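Local coordinates for D-alanyl-D-alanine carboxypeptidase (Penicillin binding protein) family protein (Francisella tularensis subsp. tularensis, PDB 6OSU) that probably removes the C-terminal D-alanyl residue from peptidoglycan precursors, acting as a serine-type D-Ala-D-Ala carboxypeptidase of the S11 family, at residues A[379-384]-A[398-403]; A[394-399]-A[413-418]; A[362-367]-A[409-414]; A[348-353]-A[386-391]; A[339-344]-A[353-358]. All blocks are in the same frame, centred on the assembly; numbering follows the deposited sequence.

Contact 1 (A[379-384]-A[398-403]); sequences GIEFNP and NLVITL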
# COMPACT_ATOMS: atom_id res chain seq x y z
N GLY A 379 -4.42 31.43 -3.10
CA GLY A 379 -3.90 32.72 -2.68
C GLY A 379 -2.40 32.78 -2.85
O GLY A 379 -1.71 31.76 -2.77
N ILE A 380 -1.90 33.98 -3.09
CA ILE A 380 -0.46 34.23 -3.19
C ILE A 380 -0.03 34.97 -1.93
O ILE A 380 -0.47 36.09 -1.67
CB ILE A 380 -0.10 35.04 -4.44
CG1 ILE A 380 -0.55 34.30 -5.70
CG2 ILE A 380 1.39 35.29 -4.49
CD1 ILE A 380 0.11 32.94 -5.87
N GLU A 381 0.82 34.33 -1.13
CA GLU A 381 1.44 34.97 0.03
C GLU A 381 2.82 35.45 -0.38
O GLU A 381 3.74 34.64 -0.54
CB GLU A 381 1.53 34.02 1.22
CG GLU A 381 2.40 34.58 2.35
CD GLU A 381 2.31 33.79 3.63
OE1 GLU A 381 2.12 32.55 3.57
OE2 GLU A 381 2.45 34.41 4.71
N PHE A 382 2.96 36.76 -0.55
CA PHE A 382 4.25 37.31 -0.94
C PHE A 382 5.18 37.42 0.26
O PHE A 382 4.75 37.46 1.41
CB PHE A 382 4.08 38.68 -1.59
CG PHE A 382 3.41 38.65 -2.93
CD1 PHE A 382 4.15 38.44 -4.08
CD2 PHE A 382 2.04 38.83 -3.04
CE1 PHE A 382 3.54 38.40 -5.32
CE2 PHE A 382 1.42 38.80 -4.27
CZ PHE A 382 2.18 38.58 -5.41
N ASN A 383 6.47 37.44 -0.04
CA ASN A 383 7.46 37.82 0.95
C ASN A 383 7.15 39.24 1.40
O ASN A 383 7.09 40.15 0.55
CB ASN A 383 8.86 37.72 0.36
CG ASN A 383 9.96 37.90 1.40
OD1 ASN A 383 10.01 38.91 2.10
ND2 ASN A 383 10.84 36.91 1.50
N PRO A 384 6.92 39.49 2.69
CA PRO A 384 6.53 40.84 3.12
C PRO A 384 7.58 41.90 2.83
O PRO A 384 7.24 43.09 2.80
CB PRO A 384 6.29 40.69 4.63
CG PRO A 384 7.06 39.47 5.01
CD PRO A 384 7.01 38.55 3.83
N ASN A 398 4.78 32.31 -1.81
CA ASN A 398 4.13 31.01 -1.87
C ASN A 398 2.74 31.13 -2.46
O ASN A 398 2.00 32.08 -2.15
CB ASN A 398 4.02 30.38 -0.48
CG ASN A 398 5.36 30.04 0.13
OD1 ASN A 398 6.24 29.50 -0.54
ND2 ASN A 398 5.53 30.36 1.41
N LEU A 399 2.37 30.18 -3.31
CA LEU A 399 0.96 29.98 -3.63
C LEU A 399 0.33 29.18 -2.49
O LEU A 399 0.87 28.14 -2.08
CB LEU A 399 0.77 29.25 -4.96
CG LEU A 399 -0.68 29.17 -5.45
CD1 LEU A 399 -0.75 29.30 -6.96
CD2 LEU A 399 -1.36 27.87 -5.00
N VAL A 400 -0.79 29.67 -1.98
CA VAL A 400 -1.37 29.13 -0.76
C VAL A 400 -2.81 28.70 -1.03
O VAL A 400 -3.57 29.42 -1.70
CB VAL A 400 -1.32 30.17 0.39
CG1 VAL A 400 -2.08 29.67 1.60
CG2 VAL A 400 0.13 30.47 0.76
N ILE A 401 -3.17 27.52 -0.53
CA ILE A 401 -4.54 27.04 -0.53
C ILE A 401 -5.06 27.16 0.90
O ILE A 401 -4.53 26.51 1.81
CB ILE A 401 -4.63 25.59 -1.03
CG1 ILE A 401 -3.97 25.45 -2.40
CG2 ILE A 401 -6.09 25.14 -1.08
CD1 ILE A 401 -4.69 26.19 -3.49
N THR A 402 -6.08 27.99 1.09
CA THR A 402 -6.66 28.21 2.41
C THR A 402 -8.08 27.65 2.46
O THR A 402 -8.72 27.42 1.43
CB THR A 402 -6.68 29.70 2.76
OG1 THR A 402 -7.15 30.46 1.65
CG2 THR A 402 -5.28 30.18 3.14
N LEU A 403 -8.56 27.43 3.68
CA LEU A 403 -9.89 26.87 3.92
C LEU A 403 -10.86 28.02 4.16
O LEU A 403 -10.91 28.58 5.26
CB LEU A 403 -9.87 25.90 5.10
CG LEU A 403 -11.21 25.25 5.42
CD1 LEU A 403 -11.72 24.48 4.21
CD2 LEU A 403 -11.11 24.35 6.63
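G379 opens the contact as the partner of V400, its N bonded to V400 O at 2.6 Å. The return bond, from V400 N to G379 O, is modelled so short that its exact length is doubtful, though the antiparallel pairing itself is clear. One residue on, I380 sits in a non-hydrogen-bonded pair with L399. Its side chain leaves the strand with CG1 beside the backbone N (chi1 -59°), and a second bend at chi2 swings CD1 across the gap, where it settles 3.9 Å from L399 CB and equally near L399 CG and CD1. The other branch of I380, CG2, lies 3.4 Å above the ring plane of F382, toward the rim. E381 returns to a hydrogen-bonded pair: E381 N reaches N398 O at 2.7 Å, and N398 N gives back to E381 O at 2.9 Å. On the face shared with V400, E381 CB rests 3.8 Å from V400 CG2, while the extended chain carries the carboxylate on past that methyl. There E381 OE1 comes near E409 OE2, a like-charged approach that may raise the proton affinity of one of the two acids. F382 starts its side chain away from 398-403, and its ring packs on I342 and L356 of the 340-343 hairpin. At N383 the backbone bonds to V396, and N383 OD1 accepts a hydrogen bond from N385 N. The pairing belongs to strand 376-382, an outermost strand of the antiparallel five-stranded sheet in the beta-rich C-terminal domain of PBP5-type carboxypeptidases.

Contact 2 (A[394-399]-A[413-418]); sequences QTVGNL and IPVVAM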
# COMPACT_ATOMS: atom_id res chain seq x y z
N GLN A 394 12.74 34.82 -10.15
CA GLN A 394 13.01 35.09 -8.74
C GLN A 394 11.84 34.62 -7.89
O GLN A 394 10.67 34.79 -8.25
CB GLN A 394 13.27 36.58 -8.53
CG GLN A 394 13.47 37.00 -7.08
CD GLN A 394 13.71 38.50 -6.95
OE1 GLN A 394 14.22 39.13 -7.88
NE2 GLN A 394 13.33 39.07 -5.81
N THR A 395 12.16 34.01 -6.75
CA THR A 395 11.13 33.51 -5.84
C THR A 395 10.55 34.68 -5.05
O THR A 395 11.28 35.37 -4.33
CB THR A 395 11.71 32.46 -4.90
OG1 THR A 395 12.33 31.42 -5.67
CG2 THR A 395 10.62 31.86 -4.03
N VAL A 396 9.24 34.90 -5.18
CA VAL A 396 8.58 36.05 -4.56
C VAL A 396 7.64 35.66 -3.43
O VAL A 396 7.15 36.56 -2.73
CB VAL A 396 7.83 36.90 -5.60
CG1 VAL A 396 8.81 37.58 -6.54
CG2 VAL A 396 6.85 36.03 -6.37
N GLY A 397 7.37 34.38 -3.24
CA GLY A 397 6.47 33.98 -2.17
C GLY A 397 5.95 32.57 -2.40
O GLY A 397 6.58 31.76 -3.08
N ASN A 398 4.78 32.31 -1.81
CA ASN A 398 4.13 31.01 -1.87
C ASN A 398 2.74 31.13 -2.46
O ASN A 398 2.00 32.08 -2.15
CB ASN A 398 4.02 30.38 -0.48
CG ASN A 398 5.36 30.04 0.13
OD1 ASN A 398 6.24 29.50 -0.54
ND2 ASN A 398 5.53 30.36 1.41
N LEU A 399 2.37 30.18 -3.31
CA LEU A 399 0.96 29.98 -3.63
C LEU A 399 0.33 29.18 -2.49
O LEU A 399 0.87 28.14 -2.08
CB LEU A 399 0.77 29.25 -4.96
CG LEU A 399 -0.68 29.17 -5.45
CD1 LEU A 399 -0.75 29.30 -6.96
CD2 LEU A 399 -1.36 27.87 -5.00
N ILE A 413 3.07 26.23 -1.64
CA ILE A 413 4.11 25.89 -2.60
C ILE A 413 4.84 27.16 -3.03
O ILE A 413 4.19 28.19 -3.29
CB ILE A 413 3.52 25.10 -3.79
CG1 ILE A 413 4.57 24.17 -4.39
CG2 ILE A 413 2.94 26.01 -4.85
CD1 ILE A 413 3.96 23.08 -5.23
N PRO A 414 6.17 27.17 -3.05
CA PRO A 414 6.89 28.38 -3.47
C PRO A 414 6.60 28.72 -4.92
O PRO A 414 6.51 27.85 -5.79
CB PRO A 414 8.36 28.01 -3.25
CG PRO A 414 8.39 26.52 -3.15
CD PRO A 414 7.08 26.13 -2.55
N VAL A 415 6.44 30.01 -5.17
CA VAL A 415 6.06 30.51 -6.49
C VAL A 415 7.13 31.48 -6.97
O VAL A 415 7.81 32.14 -6.18
CB VAL A 415 4.66 31.18 -6.45
CG1 VAL A 415 4.75 32.61 -5.92
CG2 VAL A 415 4.01 31.13 -7.81
N VAL A 416 7.30 31.53 -8.29
CA VAL A 416 8.41 32.24 -8.90
C VAL A 416 7.88 33.29 -9.86
O VAL A 416 6.76 33.18 -10.37
CB VAL A 416 9.37 31.25 -9.61
CG1 VAL A 416 9.04 31.13 -11.09
CG2 VAL A 416 10.81 31.65 -9.39
N ALA A 417 8.69 34.32 -10.11
CA ALA A 417 8.27 35.44 -10.94
C ALA A 417 8.37 35.09 -12.42
O ALA A 417 9.37 34.52 -12.87
CB ALA A 417 9.11 36.68 -10.63
N MET A 418 7.32 35.42 -13.17
CA MET A 418 7.32 35.26 -14.61
C MET A 418 7.43 36.59 -15.35
O MET A 418 7.57 36.59 -16.57
CB MET A 418 6.06 34.53 -15.07
CG MET A 418 5.76 33.24 -14.31
SD MET A 418 6.28 31.73 -15.17
CE MET A 418 7.90 31.46 -14.46
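V396 and V415 meet at the apolar heart of this beta hairpin, in which strand 395-403 turns back as 409-417 and a beta bulge interrupts the pairing. V396 CG2 crosses the V415 side chain at a slant and stops 4.0 Å from V415 CG1. The other V396 methyl, CG1, points to A417 CB, and farther along the same sheet L399 CB touches I413 CG2 at 3.9 Å. V415 CG1 is wedged between its own backbone N and carbonyl carbon (chi1 81°), which tucks it under the G397 peptide, 3.5 Å from G397 O. V358, from strand 355-359, touches both V396 and V415.

The register slips by one residue between T395 and G397. V396 with its psi near zero makes the kink, and G397 follows at phi 162°, psi -155°, where any CB would press on the carbonyl O of V396, reason enough for a glycine here. Across the bulge the bond from V396 N to V415 O is stretched to 3.3 Å. Regular pairing resumes at G397 and V415, with V415 N bound to G397 O at 2.7 Å and nearly straight, and farther on L399 and I413 exchange bonds in both directions.

Toward the exposed edge, Q394 O accepts from A417 N and is crowded by V416 CG2 at 3.3 Å. T395 stands at about a right angle to V416, with its methyl rather than its hydroxyl resting against V415 O. At the other end N398 leans over P414: its amide oxygen OD1 lies 3.2 Å from P414 CA, beside a proline nitrogen that has no hydrogen to offer.

Contact 3 (A[362-367]-A[409-414]); sequences QNIYKT and EIASIP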
# COMPACT_ATOMS: atom_id res chain seq x y z
N GLN A 362 5.47 23.05 -10.31
CA GLN A 362 4.99 21.90 -9.56
C GLN A 362 3.47 21.89 -9.53
O GLN A 362 2.82 22.94 -9.62
CB GLN A 362 5.53 21.91 -8.13
CG GLN A 362 7.04 22.01 -8.03
CD GLN A 362 7.72 20.71 -8.40
OE1 GLN A 362 7.56 19.70 -7.72
NE2 GLN A 362 8.50 20.73 -9.48
N ASN A 363 2.90 20.70 -9.40
CA ASN A 363 1.49 20.57 -9.12
C ASN A 363 1.23 20.70 -7.62
O ASN A 363 2.15 20.61 -6.80
CB ASN A 363 0.95 19.22 -9.60
CG ASN A 363 1.01 19.07 -11.11
OD1 ASN A 363 0.53 19.92 -11.85
ND2 ASN A 363 1.60 17.97 -11.56
N ILE A 364 -0.03 20.93 -7.28
CA ILE A 364 -0.53 20.69 -5.93
C ILE A 364 -1.65 19.67 -6.08
O ILE A 364 -2.79 20.02 -6.40
CB ILE A 364 -1.01 21.96 -5.23
CG1 ILE A 364 0.15 22.95 -5.08
CG2 ILE A 364 -1.56 21.61 -3.85
CD1 ILE A 364 -0.23 24.19 -4.28
N TYR A 365 -1.32 18.40 -5.88
CA TYR A 365 -2.27 17.29 -5.94
C TYR A 365 -2.31 16.69 -4.55
O TYR A 365 -1.34 16.06 -4.11
CB TYR A 365 -1.84 16.28 -7.00
CG TYR A 365 -2.83 15.16 -7.25
CD1 TYR A 365 -4.13 15.43 -7.65
CD2 TYR A 365 -2.45 13.83 -7.10
CE1 TYR A 365 -5.03 14.40 -7.88
CE2 TYR A 365 -3.34 12.80 -7.33
CZ TYR A 365 -4.63 13.09 -7.72
OH TYR A 365 -5.51 12.05 -7.95
N LYS A 366 -3.43 16.90 -3.84
CA LYS A 366 -3.48 16.63 -2.41
C LYS A 366 -4.72 15.82 -2.05
O LYS A 366 -5.77 15.93 -2.69
CB LYS A 366 -3.46 17.95 -1.62
CG LYS A 366 -3.04 17.80 -0.16
CD LYS A 366 -3.00 19.15 0.55
CE LYS A 366 -3.03 19.00 2.07
NZ LYS A 366 -1.72 18.62 2.65
N THR A 367 -4.59 15.00 -1.01
CA THR A 367 -5.71 14.28 -0.42
C THR A 367 -6.29 15.15 0.70
O THR A 367 -5.63 15.37 1.72
CB THR A 367 -5.27 12.92 0.11
OG1 THR A 367 -4.74 12.14 -0.97
CG2 THR A 367 -6.43 12.18 0.75
N GLU A 409 -4.03 27.19 6.38
CA GLU A 409 -3.42 26.77 5.13
C GLU A 409 -3.53 25.27 4.95
O GLU A 409 -3.15 24.50 5.83
CB GLU A 409 -1.95 27.21 5.07
CG GLU A 409 -1.77 28.72 5.06
CD GLU A 409 -0.33 29.14 4.86
OE1 GLU A 409 0.50 28.29 4.46
OE2 GLU A 409 -0.02 30.33 5.09
N ILE A 410 -4.04 24.86 3.79
CA ILE A 410 -4.12 23.45 3.43
C ILE A 410 -2.87 23.01 2.67
O ILE A 410 -2.30 21.96 2.95
CB ILE A 410 -5.40 23.19 2.61
CG1 ILE A 410 -6.64 23.39 3.49
CG2 ILE A 410 -5.38 21.80 1.99
CD1 ILE A 410 -6.50 22.81 4.88
N ALA A 411 -2.44 23.82 1.71
CA ALA A 411 -1.24 23.54 0.93
C ALA A 411 -0.48 24.84 0.72
O ALA A 411 -1.07 25.93 0.72
CB ALA A 411 -1.58 22.91 -0.42
N SER A 412 0.83 24.72 0.55
CA SER A 412 1.69 25.88 0.32
C SER A 412 2.83 25.46 -0.59
O SER A 412 3.48 24.44 -0.33
CB SER A 412 2.23 26.44 1.64
OG SER A 412 3.07 27.56 1.41
N ILE A 413 3.07 26.23 -1.64
CA ILE A 413 4.11 25.89 -2.60
C ILE A 413 4.84 27.16 -3.03
O ILE A 413 4.19 28.19 -3.29
CB ILE A 413 3.52 25.10 -3.79
CG1 ILE A 413 4.57 24.17 -4.39
CG2 ILE A 413 2.94 26.01 -4.85
CD1 ILE A 413 3.96 23.08 -5.23
N PRO A 414 6.17 27.17 -3.05
CA PRO A 414 6.89 28.38 -3.47
C PRO A 414 6.60 28.72 -4.92
O PRO A 414 6.51 27.85 -5.79
CB PRO A 414 8.36 28.01 -3.25
CG PRO A 414 8.39 26.52 -3.15
CD PRO A 414 7.08 26.13 -2.55
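I364 and I413 form the tight part of this contact, reaching toward each other tip to tip with I364 CD1 3.7 Å from I413 CG2. With CG1 of I364 beside its backbone N (chi1 -61°) and CD1 trans beyond it, the two branches divide the work: CD1 goes to I413, while CG2 meets A411 CB at 3.7 Å. L399 and L333 add their side chains to I364, completing a small apolar layer.

Q362 and N363 make the solvent side. I413 CD1 lies against I364 CG1 as well and reaches on to Q362 CB at 3.5 Å and to N363 O. N363 starts its side chain away from 409-414, its OD1 taken by A336 N.

The other end is looser. K366 runs across I410 at about a right angle, its CD and CE passing over I410; CE lies 3.2 Å from I410 O and 3.7 Å from I410 CG2. D49, far back in the chain, also touches K366.

At I410 the strand turns a corner, and I410 and A411 both face I401 in a classic beta bulge. With strand axes 8.9 Å apart, the arrangement is sheet-on-sheet packing, the two-stranded sheet 328-334/364-369 lying against the five-stranded one as in a beta sandwich.

Contact 4 (A[348-353]-A[386-391]); sequences PNAKAG and LNAPIK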
# COMPACT_ATOMS: atom_id res chain seq x y z
N PRO A 348 6.32 47.75 -2.80
CA PRO A 348 7.10 48.98 -2.62
C PRO A 348 8.15 49.17 -3.71
O PRO A 348 8.64 48.21 -4.31
CB PRO A 348 7.75 48.80 -1.24
CG PRO A 348 7.72 47.34 -0.99
CD PRO A 348 6.47 46.84 -1.65
N ASN A 349 8.46 50.44 -3.99
CA ASN A 349 9.47 50.88 -4.95
C ASN A 349 9.15 50.49 -6.39
O ASN A 349 10.02 50.59 -7.24
CB ASN A 349 10.86 50.34 -4.60
CG ASN A 349 11.59 51.20 -3.58
OD1 ASN A 349 11.67 52.42 -3.73
ND2 ASN A 349 12.12 50.56 -2.55
N ALA A 350 7.92 50.07 -6.68
CA ALA A 350 7.59 49.56 -8.00
C ALA A 350 7.02 50.64 -8.92
O ALA A 350 6.35 51.57 -8.48
CB ALA A 350 6.59 48.41 -7.90
N LYS A 351 7.29 50.48 -10.22
CA LYS A 351 6.70 51.36 -11.22
C LYS A 351 5.21 51.08 -11.31
O LYS A 351 4.77 49.94 -11.15
CB LYS A 351 7.37 51.14 -12.58
CG LYS A 351 7.59 52.40 -13.40
CD LYS A 351 9.01 52.45 -13.95
CE LYS A 351 9.02 52.83 -15.42
NZ LYS A 351 10.08 53.84 -15.71
N ALA A 352 4.42 52.12 -11.59
CA ALA A 352 2.97 52.01 -11.46
C ALA A 352 2.32 51.29 -12.65
O ALA A 352 1.18 50.83 -12.53
CB ALA A 352 2.35 53.39 -11.29
N GLY A 353 3.00 51.21 -13.79
CA GLY A 353 2.36 50.67 -14.98
C GLY A 353 2.31 49.16 -15.03
O GLY A 353 1.39 48.59 -15.63
N LEU A 386 9.24 42.22 -0.01
CA LEU A 386 9.44 42.21 -1.45
C LEU A 386 9.29 43.62 -2.00
O LEU A 386 8.24 44.25 -1.83
CB LEU A 386 8.43 41.27 -2.12
CG LEU A 386 8.61 41.08 -3.63
CD1 LEU A 386 9.95 40.42 -3.91
CD2 LEU A 386 7.47 40.26 -4.21
N ASN A 387 10.34 44.12 -2.64
CA ASN A 387 10.30 45.41 -3.30
C ASN A 387 10.97 45.30 -4.66
O ASN A 387 11.77 44.39 -4.91
CB ASN A 387 10.96 46.51 -2.46
CG ASN A 387 12.14 46.00 -1.66
OD1 ASN A 387 13.18 45.65 -2.22
ND2 ASN A 387 11.99 45.96 -0.34
N ALA A 388 10.64 46.23 -5.55
CA ALA A 388 11.26 46.26 -6.86
C ALA A 388 12.72 46.70 -6.74
O ALA A 388 13.06 47.50 -5.87
CB ALA A 388 10.50 47.20 -7.79
N PRO A 389 13.60 46.19 -7.63
CA PRO A 389 13.33 45.33 -8.78
C PRO A 389 13.20 43.83 -8.46
O PRO A 389 13.74 43.35 -7.47
CB PRO A 389 14.55 45.56 -9.67
CG PRO A 389 15.65 45.82 -8.69
CD PRO A 389 15.02 46.58 -7.55
N ILE A 390 12.47 43.12 -9.32
CA ILE A 390 12.33 41.67 -9.26
C ILE A 390 12.57 41.13 -10.66
O ILE A 390 12.05 41.68 -11.64
CB ILE A 390 10.94 41.24 -8.75
CG1 ILE A 390 10.64 41.89 -7.40
CG2 ILE A 390 10.85 39.72 -8.67
CD1 ILE A 390 9.16 41.93 -7.07
N LYS A 391 13.35 40.06 -10.76
CA LYS A 391 13.68 39.48 -12.06
C LYS A 391 12.84 38.23 -12.32
O LYS A 391 12.36 37.58 -11.40
CB LYS A 391 15.17 39.12 -12.15
CG LYS A 391 15.64 38.87 -13.58
CD LYS A 391 16.85 37.95 -13.63
CE LYS A 391 18.14 38.70 -13.35
NZ LYS A 391 19.28 37.76 -13.22
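P348 and N387 set their side chains at about a right angle, with the proline ring across the root of the asparagine: P348 CG lies 3.7 Å from N387 CB. The ring also lies against the carbonyl of the residue before N387, with P348 CD 3.1 Å from L386 O and CG scarcely farther off. On the asparagine side, N387 CB also approaches P348 O at 3.4 Å. N387 CG sits between its own N and carbonyl carbon (chi1 34°), off the usual staggered positions; the atom that meets the proline ring is CB.

Next to this crossing lies the polar tie of the two loops: A388 N donates to P348 O at 3.1 Å, almost straight and close to the carbonyl direction. That bond brings the A388 methyl in over the following residues of 348-353. A388 CB sits 3.5 Å from N349 O and 3.8 Å from A350 CA, with A350 CB alongside it, both methyls being buried. N349 takes a backbone with positive phi (64°), which turns the chain so that its CB faces A388 and comes 3.8 Å from A388 O.

The C-terminal tail completes the packing: N349 bonds through its backbone to K424, K351 to S422, and Q423 touches A388. Just beyond, a cis peptide ahead of P389 turns the chain, and I390 and L386 both pack on V396 in the sheet. This is loop-to-loop packing at the far end of the C-terminal domain, joining the 340-343/355-359 hairpin turn to the connection between strands 376-382 and 395-403.

Contact 5 (A[339-344]-A[353-358]); sequences PVTISA and GQKLTV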
# COMPACT_ATOMS: atom_id res chain seq x y z
N PRO A 339 -0.65 30.59 -14.63
CA PRO A 339 -0.32 31.95 -14.23
C PRO A 339 -1.28 32.48 -13.17
O PRO A 339 -2.46 32.12 -13.13
CB PRO A 339 -0.44 32.75 -15.53
CG PRO A 339 -0.43 31.72 -16.63
CD PRO A 339 -1.06 30.51 -16.04
N VAL A 340 -0.76 33.34 -12.31
CA VAL A 340 -1.54 34.09 -11.32
C VAL A 340 -1.01 35.52 -11.36
O VAL A 340 0.06 35.80 -10.82
CB VAL A 340 -1.43 33.49 -9.91
CG1 VAL A 340 -2.13 34.39 -8.91
CG2 VAL A 340 -2.04 32.09 -9.88
N THR A 341 -1.77 36.42 -11.98
CA THR A 341 -1.35 37.80 -12.18
C THR A 341 -2.03 38.72 -11.17
O THR A 341 -3.21 38.54 -10.85
CB THR A 341 -1.67 38.26 -13.60
OG1 THR A 341 -1.28 37.24 -14.53
CG2 THR A 341 -0.94 39.56 -13.93
N ILE A 342 -1.29 39.70 -10.67
CA ILE A 342 -1.82 40.72 -9.77
C ILE A 342 -1.20 42.07 -10.15
O ILE A 342 -0.23 42.14 -10.91
CB ILE A 342 -1.53 40.43 -8.28
CG1 ILE A 342 -0.03 40.51 -8.00
CG2 ILE A 342 -2.09 39.07 -7.86
CD1 ILE A 342 0.32 41.24 -6.72
N SER A 343 -1.79 43.13 -9.60
CA SER A 343 -1.25 44.47 -9.83
C SER A 343 0.03 44.67 -9.04
O SER A 343 0.12 44.32 -7.86
CB SER A 343 -2.28 45.53 -9.42
OG SER A 343 -2.71 45.33 -8.09
N ALA A 344 1.03 45.26 -9.69
CA ALA A 344 2.33 45.50 -9.07
C ALA A 344 2.44 46.88 -8.43
O ALA A 344 3.52 47.24 -7.94
CB ALA A 344 3.45 45.31 -10.09
N GLY A 353 3.00 51.21 -13.79
CA GLY A 353 2.36 50.67 -14.98
C GLY A 353 2.31 49.16 -15.03
O GLY A 353 1.39 48.59 -15.63
N GLN A 354 3.23 48.48 -14.35
CA GLN A 354 3.45 47.08 -14.63
C GLN A 354 2.58 46.16 -13.76
O GLN A 354 1.97 46.57 -12.76
CB GLN A 354 4.93 46.74 -14.44
CG GLN A 354 5.63 47.59 -13.39
CD GLN A 354 7.13 47.52 -13.49
OE1 GLN A 354 7.85 48.03 -12.62
NE2 GLN A 354 7.63 46.90 -14.55
N LYS A 355 2.50 44.91 -14.19
CA LYS A 355 1.81 43.84 -13.47
C LYS A 355 2.76 42.67 -13.28
O LYS A 355 3.75 42.53 -14.00
CB LYS A 355 0.55 43.37 -14.21
CG LYS A 355 -0.73 44.11 -13.84
CD LYS A 355 -1.44 44.67 -15.07
CE LYS A 355 -1.60 43.61 -16.16
NZ LYS A 355 -2.39 42.43 -15.72
N LEU A 356 2.45 41.82 -12.30
CA LEU A 356 3.31 40.70 -11.94
C LEU A 356 2.54 39.39 -12.06
O LEU A 356 1.49 39.22 -11.42
CB LEU A 356 3.85 40.86 -10.51
CG LEU A 356 4.72 39.71 -9.99
CD1 LEU A 356 5.98 39.56 -10.82
CD2 LEU A 356 5.06 39.90 -8.52
N THR A 357 3.07 38.47 -12.86
CA THR A 357 2.54 37.11 -12.96
C THR A 357 3.51 36.14 -12.29
O THR A 357 4.73 36.26 -12.45
CB THR A 357 2.34 36.70 -14.43
OG1 THR A 357 1.34 37.54 -15.02
CG2 THR A 357 1.90 35.25 -14.54
N VAL A 358 2.96 35.20 -11.53
CA VAL A 358 3.74 34.19 -10.83
C VAL A 358 3.20 32.81 -11.19
O VAL A 358 2.05 32.65 -11.59
CB VAL A 358 3.72 34.40 -9.30
CG1 VAL A 358 4.27 35.77 -8.94
CG2 VAL A 358 2.31 34.23 -8.76
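V340 and I342 pair with V358 and L356 in antiparallel, hydrogen-bonded fashion, the strand axes 4.6 Å apart and their directions 156° from each other. I342 and L356 exchange near-straight bonds, I342 N to L356 O at 2.9 Å among them. The V340 pair is less regular: V358 N comes to V340 O from 44° above the carbonyl plane, while V358 CG2 crowds the same oxygen at 3.4 Å.

Between these pairs, on the opposite face from V340 and V358, T341 and T357 stand across from one another. Their hydroxyls share a hydrogen bond, OG1 of T341 to OG1 of T357 at 2.7 Å, and either may be the donor. Both threonines hold OG1 beside their own backbone N (chi1 -45° for T341), which aims the oxygens at each other, while T357 CG2 is left to touch P339 CB at 3.6 Å. These two strands form a beta hairpin, with 340-343 one of the outermost strands of the five-stranded sheet of the C-terminal domain. On the V340 face, I380 of strand 376-382 packs against V340 and V358.

Toward the turn the pairing opens. K355 folds back over the threonine face, its chain bent at chi2 and beyond, and lays NZ 3.7 Å from T341 CG2. A344 swings its CB to within 3.3 Å of Q354 O, and the bond from A344 N to that same oxygen is weak. The Q354 side chain looks elsewhere, its OE1 taken by S422 N of the C-terminal tail.

In the fold
All five contacts lie in the PBP5-type C-terminal domain, away from the residues predicted to act at the active site. Contacts 1 and 2, with centres about 9 Å apart, share N398 and L399 and use the two edges of strand 395-403. Contact 2 passes I413 and P414 on to contact 3, which reaches across to the two-stranded sheet. Contact 5 joins contact 2 by a probable hydrogen bond from M418 N to T357 O, 2.8 Å long. Contact 4 is outermost, about 48 Å from the chain centre and 27 Å from contact 3, centre to centre; it shares G353 with contact 5, and its I390 and L386 touch V396 of contact 2.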